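Local structure of Pre-mRNA-processing-splicing factor 8 (Cryptococcus gattii serotype B, 6MWY) at residues A[107-112]-A[139-144]; A[97-102]-A[204-209]. The protein carries an intein that probably excises itself from the host splicing factor by protein splicing and joins the flanking sequences. All blocks are in the same frame, centred on the assembly; numbering follows the deposited sequence.

Interaction 1: A[107-112]-A[139-144]; sequences HILSLY and ITVDDF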
loop_
_atom_site.group_PDB
_atom_site.type_symbol
_atom_site.label_atom_id
_atom_site.label_comp_id
_atom_site.label_asym_id
_atom_site.label_seq_id
_atom_site.Cartn_x
_atom_site.Cartn_y
_atom_site.Cartn_z
ATOM N N HIS A 107 -7.495 -3.296 3.588
ATOM C CA HIS A 107 -6.398 -3.192 2.636
ATOM C C HIS A 107 -5.366 -4.277 2.907
ATOM O O HIS A 107 -5.116 -4.648 4.056
ATOM C CB HIS A 107 -5.749 -1.808 2.717
ATOM C CG HIS A 107 -4.654 -1.594 1.720
ATOM N ND1 HIS A 107 -4.897 -1.238 0.410
ATOM C CD2 HIS A 107 -3.308 -1.692 1.837
ATOM C CE1 HIS A 107 -3.750 -1.124 -0.234
ATOM N NE2 HIS A 107 -2.769 -1.394 0.609
ATOM N N ILE A 108 -4.773 -4.794 1.838
ATOM C CA ILE A 108 -3.814 -5.889 1.922
ATOM C C ILE A 108 -2.410 -5.312 1.841
ATOM O O ILE A 108 -2.096 -4.541 0.925
ATOM C CB ILE A 108 -4.058 -6.926 0.814
ATOM C CG1 ILE A 108 -5.443 -7.554 0.983
ATOM C CG2 ILE A 108 -2.967 -7.992 0.828
ATOM C CD1 ILE A 108 -5.822 -8.525 -0.111
ATOM N N LEU A 109 -1.574 -5.670 2.812
ATOM C CA LEU A 109 -0.175 -5.279 2.856
ATOM C C LEU A 109 0.680 -6.412 2.312
ATOM O O LEU A 109 0.502 -7.575 2.703
ATOM C CB LEU A 109 0.254 -4.953 4.287
ATOM C CG LEU A 109 -0.595 -3.945 5.060
ATOM C CD1 LEU A 109 -0.217 -3.953 6.534
ATOM C CD2 LEU A 109 -0.423 -2.561 4.465
ATOM N N SER A 110 1.602 -6.065 1.416
ATOM C CA SER A 110 2.623 -6.979 0.912
ATOM C C SER A 110 3.886 -6.747 1.734
ATOM O O SER A 110 4.581 -5.744 1.549
ATOM C CB SER A 110 2.863 -6.735 -0.573
ATOM O OG SER A 110 1.706 -7.046 -1.330
ATOM N N LEU A 111 4.183 -7.671 2.647
ATOM C CA LEU A 111 5.248 -7.516 3.625
ATOM C C LEU A 111 6.245 -8.668 3.515
ATOM O O LEU A 111 6.004 -9.678 2.845
ATOM C CB LEU A 111 4.676 -7.450 5.044
ATOM C CG LEU A 111 3.511 -6.502 5.334
ATOM C CD1 LEU A 111 3.094 -6.612 6.790
ATOM C CD2 LEU A 111 3.884 -5.072 4.998
ATOM N N TYR A 112 7.377 -8.501 4.198
ATOM C CA TYR A 112 8.366 -9.553 4.361
ATOM C C TYR A 112 8.447 -9.928 5.832
ATOM O O TYR A 112 8.355 -9.063 6.706
ATOM C CB TYR A 112 9.739 -9.121 3.857
ATOM C CG TYR A 112 9.957 -9.389 2.390
ATOM C CD1 TYR A 112 10.242 -10.667 1.936
ATOM C CD2 TYR A 112 9.877 -8.363 1.457
ATOM C CE1 TYR A 112 10.443 -10.921 0.594
ATOM C CE2 TYR A 112 10.076 -8.605 0.112
ATOM C CZ TYR A 112 10.359 -9.886 -0.312
ATOM O OH TYR A 112 10.557 -10.133 -1.650
ATOM N N ILE A 139 -0.903 -9.878 4.006
ATOM C CA ILE A 139 -1.762 -9.899 5.189
ATOM C C ILE A 139 -2.607 -8.631 5.205
ATOM O O ILE A 139 -2.128 -7.551 4.852
ATOM C CB ILE A 139 -0.932 -10.048 6.487
ATOM C CG1 ILE A 139 -1.835 -10.104 7.721
ATOM C CG2 ILE A 139 0.101 -8.932 6.601
ATOM C CD1 ILE A 139 -1.109 -10.478 8.992
ATOM N N THR A 140 -3.870 -8.759 5.605
ATOM C CA THR A 140 -4.742 -7.595 5.614
ATOM C C THR A 140 -4.396 -6.683 6.792
ATOM O O THR A 140 -3.699 -7.075 7.732
ATOM C CB THR A 140 -6.213 -8.015 5.669
ATOM O OG1 THR A 140 -7.031 -6.967 5.135
ATOM C CG2 THR A 140 -6.641 -8.298 7.098
ATOM N N VAL A 141 -4.882 -5.441 6.725
ATOM C CA VAL A 141 -4.524 -4.462 7.750
ATOM C C VAL A 141 -5.150 -4.838 9.088
ATOM O O VAL A 141 -4.538 -4.652 10.146
ATOM C CB VAL A 141 -4.916 -3.040 7.300
ATOM C CG1 VAL A 141 -4.903 -2.075 8.477
ATOM C CG2 VAL A 141 -3.957 -2.553 6.225
ATOM N N ASP A 142 -6.361 -5.403 9.066
ATOM C CA ASP A 142 -7.021 -5.814 10.304
ATOM C C ASP A 142 -6.226 -6.895 11.030
ATOM O O ASP A 142 -5.940 -6.778 12.231
ATOM C CB ASP A 142 -8.433 -6.314 10.001
ATOM C CG ASP A 142 -9.490 -5.255 10.230
ATOM O OD1 ASP A 142 -9.328 -4.445 11.167
ATOM O OD2 ASP A 142 -10.484 -5.236 9.475
ATOM N N ASP A 143 -5.882 -7.969 10.317
ATOM C CA ASP A 143 -5.134 -9.062 10.926
ATOM C C ASP A 143 -3.804 -8.574 11.481
ATOM O O ASP A 143 -3.420 -8.936 12.599
ATOM C CB ASP A 143 -4.919 -10.181 9.907
ATOM C CG ASP A 143 -6.221 -10.812 9.446
ATOM O OD1 ASP A 143 -7.270 -10.529 10.060
ATOM O OD2 ASP A 143 -6.197 -11.588 8.466
ATOM N N PHE A 144 -3.094 -7.737 10.719
ATOM C CA PHE A 144 -1.826 -7.199 11.200
ATOM C C PHE A 144 -2.028 -6.329 12.433
ATOM O O PHE A 144 -1.183 -6.311 13.336
ATOM C CB PHE A 144 -1.139 -6.403 10.091
ATOM C CG PHE A 144 0.251 -5.962 10.440
ATOM C CD1 PHE A 144 0.475 -4.742 11.059
ATOM C CD2 PHE A 144 1.336 -6.775 10.155
ATOM C CE1 PHE A 144 1.755 -4.340 11.382
ATOM C CE2 PHE A 144 2.619 -6.378 10.476
ATOM C CZ PHE A 144 2.829 -5.158 11.092
#
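Strand 108-112 pairs antiparallel with residues 139-140, Ile108 facing Thr140 as a non-hydrogen-bonded pair and Leu109 facing Ile139 as a hydrogen-bonded pair. The amide of Leu109 reaches Ile139 O at 2.8 Å. In return Ile139 N reaches Leu109 O at 3.0 Å, with the carbonyl met in its own plane. Both bonds are nearly straight at 164°. The ladder then stops, because the second segment turns into a helix at Val141. Thr140 holds the N-cap position, but its side chain makes no capping bond. Phe144 N closes the first turn on Thr140 O at 3.1 Å. Val141 N looks back across the contact to His107 O at 2.8 Å. It lies almost on the line of that C=O, although the bond is bent to 132° at the hydrogen.

This is the edge of the six-stranded sheet in a Hint-type intein fold, where strand 135-140 is outermost. His107 is probably the block B histidine of inteins. Its ND1 is hydrogen-bonded to the backbone N of Cys44, the first modelled residue. Its ring has Leu109 CD2 in plane at the edge, and its CB meets Val141 CG2. The same Val141 methyl reaches into the branch of Leu109, 3.8 Å from CG and close to both CD methyls. Further along, Leu111 CD1 bridges two partners, lying 3.8 Å from Ile139 CG2 and 3.7 Å from Phe144 CE2. Phe144 has CG anti to its backbone N (chi1 -173°), which sends the ring off the helix toward the sheet. Tyr155 meets this ring edge-to-face, and strand 176-185 adds Ile180 and Ile183. On the other face of the paired strands are Ile108 and Thr140, and there Ile108 also touches His212.

Interaction 2: A[97-102]-A[204-209]; sequences ELEDLV and LRHDYL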
loop_
_atom_site.group_PDB
_atom_site.type_symbol
_atom_site.label_atom_id
_atom_site.label_comp_id
_atom_site.label_asym_id
_atom_site.label_seq_id
_atom_site.Cartn_x
_atom_site.Cartn_y
_atom_site.Cartn_z
ATOM N N GLU A 97 11.695 6.664 8.031
ATOM C CA GLU A 97 12.126 7.403 6.846
ATOM C C GLU A 97 10.963 7.766 5.927
ATOM O O GLU A 97 10.706 8.949 5.680
ATOM C CB GLU A 97 13.174 6.609 6.060
ATOM C CG GLU A 97 14.440 6.295 6.835
ATOM C CD GLU A 97 14.647 4.807 7.017
ATOM O OE1 GLU A 97 13.652 4.058 6.939
ATOM O OE2 GLU A 97 15.803 4.385 7.227
ATOM N N LEU A 98 10.257 6.758 5.419
ATOM C CA LEU A 98 9.261 6.979 4.380
ATOM C C LEU A 98 7.977 7.587 4.936
ATOM O O LEU A 98 7.680 7.502 6.132
ATOM C CB LEU A 98 8.937 5.668 3.666
ATOM C CG LEU A 98 9.870 5.296 2.515
ATOM C CD1 LEU A 98 9.253 4.169 1.706
ATOM C CD2 LEU A 98 10.186 6.508 1.637
ATOM N N GLU A 99 7.214 8.209 4.037
ATOM C CA GLU A 99 5.928 8.795 4.392
ATOM C C GLU A 99 4.962 7.705 4.841
ATOM O O GLU A 99 5.029 6.565 4.370
ATOM C CB GLU A 99 5.363 9.560 3.190
ATOM C CG GLU A 99 3.935 10.052 3.327
ATOM C CD GLU A 99 3.349 10.476 1.994
ATOM O OE1 GLU A 99 4.066 10.380 0.973
ATOM O OE2 GLU A 99 2.174 10.901 1.962
ATOM N N ASP A 100 4.064 8.055 5.764
ATOM C CA ASP A 100 3.138 7.075 6.321
ATOM C C ASP A 100 2.261 6.472 5.234
ATOM O O ASP A 100 2.128 7.046 4.148
ATOM C CB ASP A 100 2.265 7.705 7.409
ATOM C CG ASP A 100 3.066 8.153 8.613
ATOM O OD1 ASP A 100 4.269 7.824 8.684
ATOM O OD2 ASP A 100 2.493 8.837 9.488
ATOM N N LEU A 101 1.669 5.314 5.514
ATOM C CA LEU A 101 0.752 4.657 4.591
ATOM C C LEU A 101 -0.634 4.639 5.219
ATOM O O LEU A 101 -0.853 3.954 6.222
ATOM C CB LEU A 101 1.219 3.238 4.271
ATOM C CG LEU A 101 0.347 2.455 3.292
ATOM C CD1 LEU A 101 0.304 3.161 1.949
ATOM C CD2 LEU A 101 0.844 1.029 3.132
ATOM N N VAL A 102 -1.559 5.412 4.654
ATOM C CA VAL A 102 -2.917 5.515 5.180
ATOM C C VAL A 102 -3.848 4.749 4.254
ATOM O O VAL A 102 -3.979 5.087 3.071
ATOM C CB VAL A 102 -3.369 6.974 5.330
ATOM C CG1 VAL A 102 -4.698 7.035 6.059
ATOM C CG2 VAL A 102 -2.313 7.783 6.068
ATOM N N LEU A 204 3.143 0.477 -7.561
ATOM C CA LEU A 204 4.186 1.232 -6.887
ATOM C C LEU A 204 3.679 2.599 -6.452
ATOM O O LEU A 204 3.027 3.310 -7.224
ATOM C CB LEU A 204 5.409 1.401 -7.791
ATOM C CG LEU A 204 6.192 0.131 -8.128
ATOM C CD1 LEU A 204 7.472 0.475 -8.871
ATOM C CD2 LEU A 204 6.501 -0.653 -6.863
ATOM N N ARG A 205 3.984 2.956 -5.207
ATOM C CA ARG A 205 3.779 4.313 -4.730
ATOM C C ARG A 205 4.865 5.228 -5.301
ATOM O O ARG A 205 5.817 4.775 -5.940
ATOM C CB ARG A 205 3.773 4.342 -3.199
ATOM C CG ARG A 205 3.030 5.528 -2.597
ATOM C CD ARG A 205 2.861 5.415 -1.090
ATOM N NE ARG A 205 4.133 5.328 -0.379
ATOM C CZ ARG A 205 4.261 5.476 0.937
ATOM N NH1 ARG A 205 3.196 5.730 1.684
ATOM N NH2 ARG A 205 5.453 5.377 1.506
ATOM N N HIS A 206 4.711 6.536 -5.070
ATOM C CA HIS A 206 5.670 7.498 -5.603
ATOM C C HIS A 206 7.077 7.217 -5.090
ATOM O O HIS A 206 8.060 7.433 -5.808
ATOM C CB HIS A 206 5.239 8.922 -5.250
ATOM C CG HIS A 206 5.341 9.242 -3.790
ATOM N ND1 HIS A 206 6.519 9.640 -3.197
ATOM C CD2 HIS A 206 4.412 9.217 -2.805
ATOM C CE1 HIS A 206 6.311 9.851 -1.908
ATOM N NE2 HIS A 206 5.042 9.601 -1.646
ATOM N N ASP A 207 7.195 6.733 -3.854
ATOM C CA ASP A 207 8.480 6.362 -3.280
ATOM C C ASP A 207 8.857 4.914 -3.573
ATOM O O ASP A 207 9.724 4.360 -2.889
ATOM C CB ASP A 207 8.472 6.610 -1.771
ATOM C CG ASP A 207 7.317 5.923 -1.070
ATOM O OD1 ASP A 207 6.552 5.197 -1.737
ATOM O OD2 ASP A 207 7.171 6.121 0.155
ATOM N N TYR A 208 8.216 4.296 -4.566
ATOM C CA TYR A 208 8.464 2.920 -4.991
ATOM C C TYR A 208 8.069 1.892 -3.940
ATOM O O TYR A 208 8.494 0.734 -4.020
ATOM C CB TYR A 208 9.925 2.713 -5.408
ATOM C CG TYR A 208 10.245 3.310 -6.756
ATOM C CD1 TYR A 208 10.527 4.663 -6.889
ATOM C CD2 TYR A 208 10.250 2.523 -7.898
ATOM C CE1 TYR A 208 10.812 5.213 -8.127
ATOM C CE2 TYR A 208 10.533 3.062 -9.137
ATOM C CZ TYR A 208 10.813 4.406 -9.246
ATOM O OH TYR A 208 11.097 4.944 -10.481
ATOM N N LEU A 209 7.255 2.276 -2.959
ATOM C CA LEU A 209 6.716 1.302 -2.022
ATOM C C LEU A 209 5.754 0.372 -2.751
ATOM O O LEU A 209 4.896 0.823 -3.514
ATOM C CB LEU A 209 6.010 2.005 -0.862
ATOM C CG LEU A 209 5.274 1.125 0.156
ATOM C CD1 LEU A 209 6.231 0.208 0.906
ATOM C CD2 LEU A 209 4.480 1.981 1.129
#
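Arg205 reaches across to the backbone carbonyls of Glu99 and Asp100 from the start of a type I beta turn, Arg205 to Tyr208; an Asx turn from Asp207 to Leu209 overlaps its end. The turn links strands 202-204 and 210-212 of the intein's Hint-type fold. The tight part is the buried guanidinium. Its chain bends at chi3 (59°), and the flat group meets segment 97-102 with its edge. NH2 donates to Glu99 O at 3.1 Å, nearly in the guanidinium plane. NH1 donates to Asp100 O at 3.0 Å, but it stands above that carbonyl's plane, and it adds a weak bond to Glu99 O. Leu209 CD2 sits over the centre of one guanidinium face. The same methyl meets Leu101 CD2 at 4.3 Å, while Leu101 CD1 approaches NH1. Asp207 forms a salt bridge with the guanidinium through OD1 and NE, in a bond of 167°, which probably helps to balance the charge. Leu98 lies obliquely across this carboxylate with its two CD methyls.

The solvent side is looser. Here the exposed Glu99 sends out an extended chain, and OE1 accepts from His206 NE2 at 2.9 Å. The bond is fairly straight, at 161°, and lies in the ring plane. Arg50 is a further, long and weak ion-pair partner of OE1. Back in the packed part, Asp207 OD1 takes two donors from opposite faces of its carboxylate plane: Arg205 NE at 2.8 Å and Leu209 N at 3.2 Å.

How the interactions relate
From the N terminus, the chain reaches segment 97-102 first, whose last two residues begin strand 101-103 at one edge of the six-stranded sheet. Strand 108-113 follows soon after. Interaction 1 then closes a loop of 26 residues, part of it not modelled, when strand 135-140 returns to form the other edge. The chain runs on through strands 155-159, 176-185 and 190-197 before residues 204-209 come back to 97-102. Interaction 2 thus closes a loop of 101 residues that contains interaction 1 whole. It joins the approach to edge strand 101-103 with the turn between strands 202-204 and 210-212. Leu101 CD2 and Leu109 CD2 join the two contacts by packing at 4.0 Å.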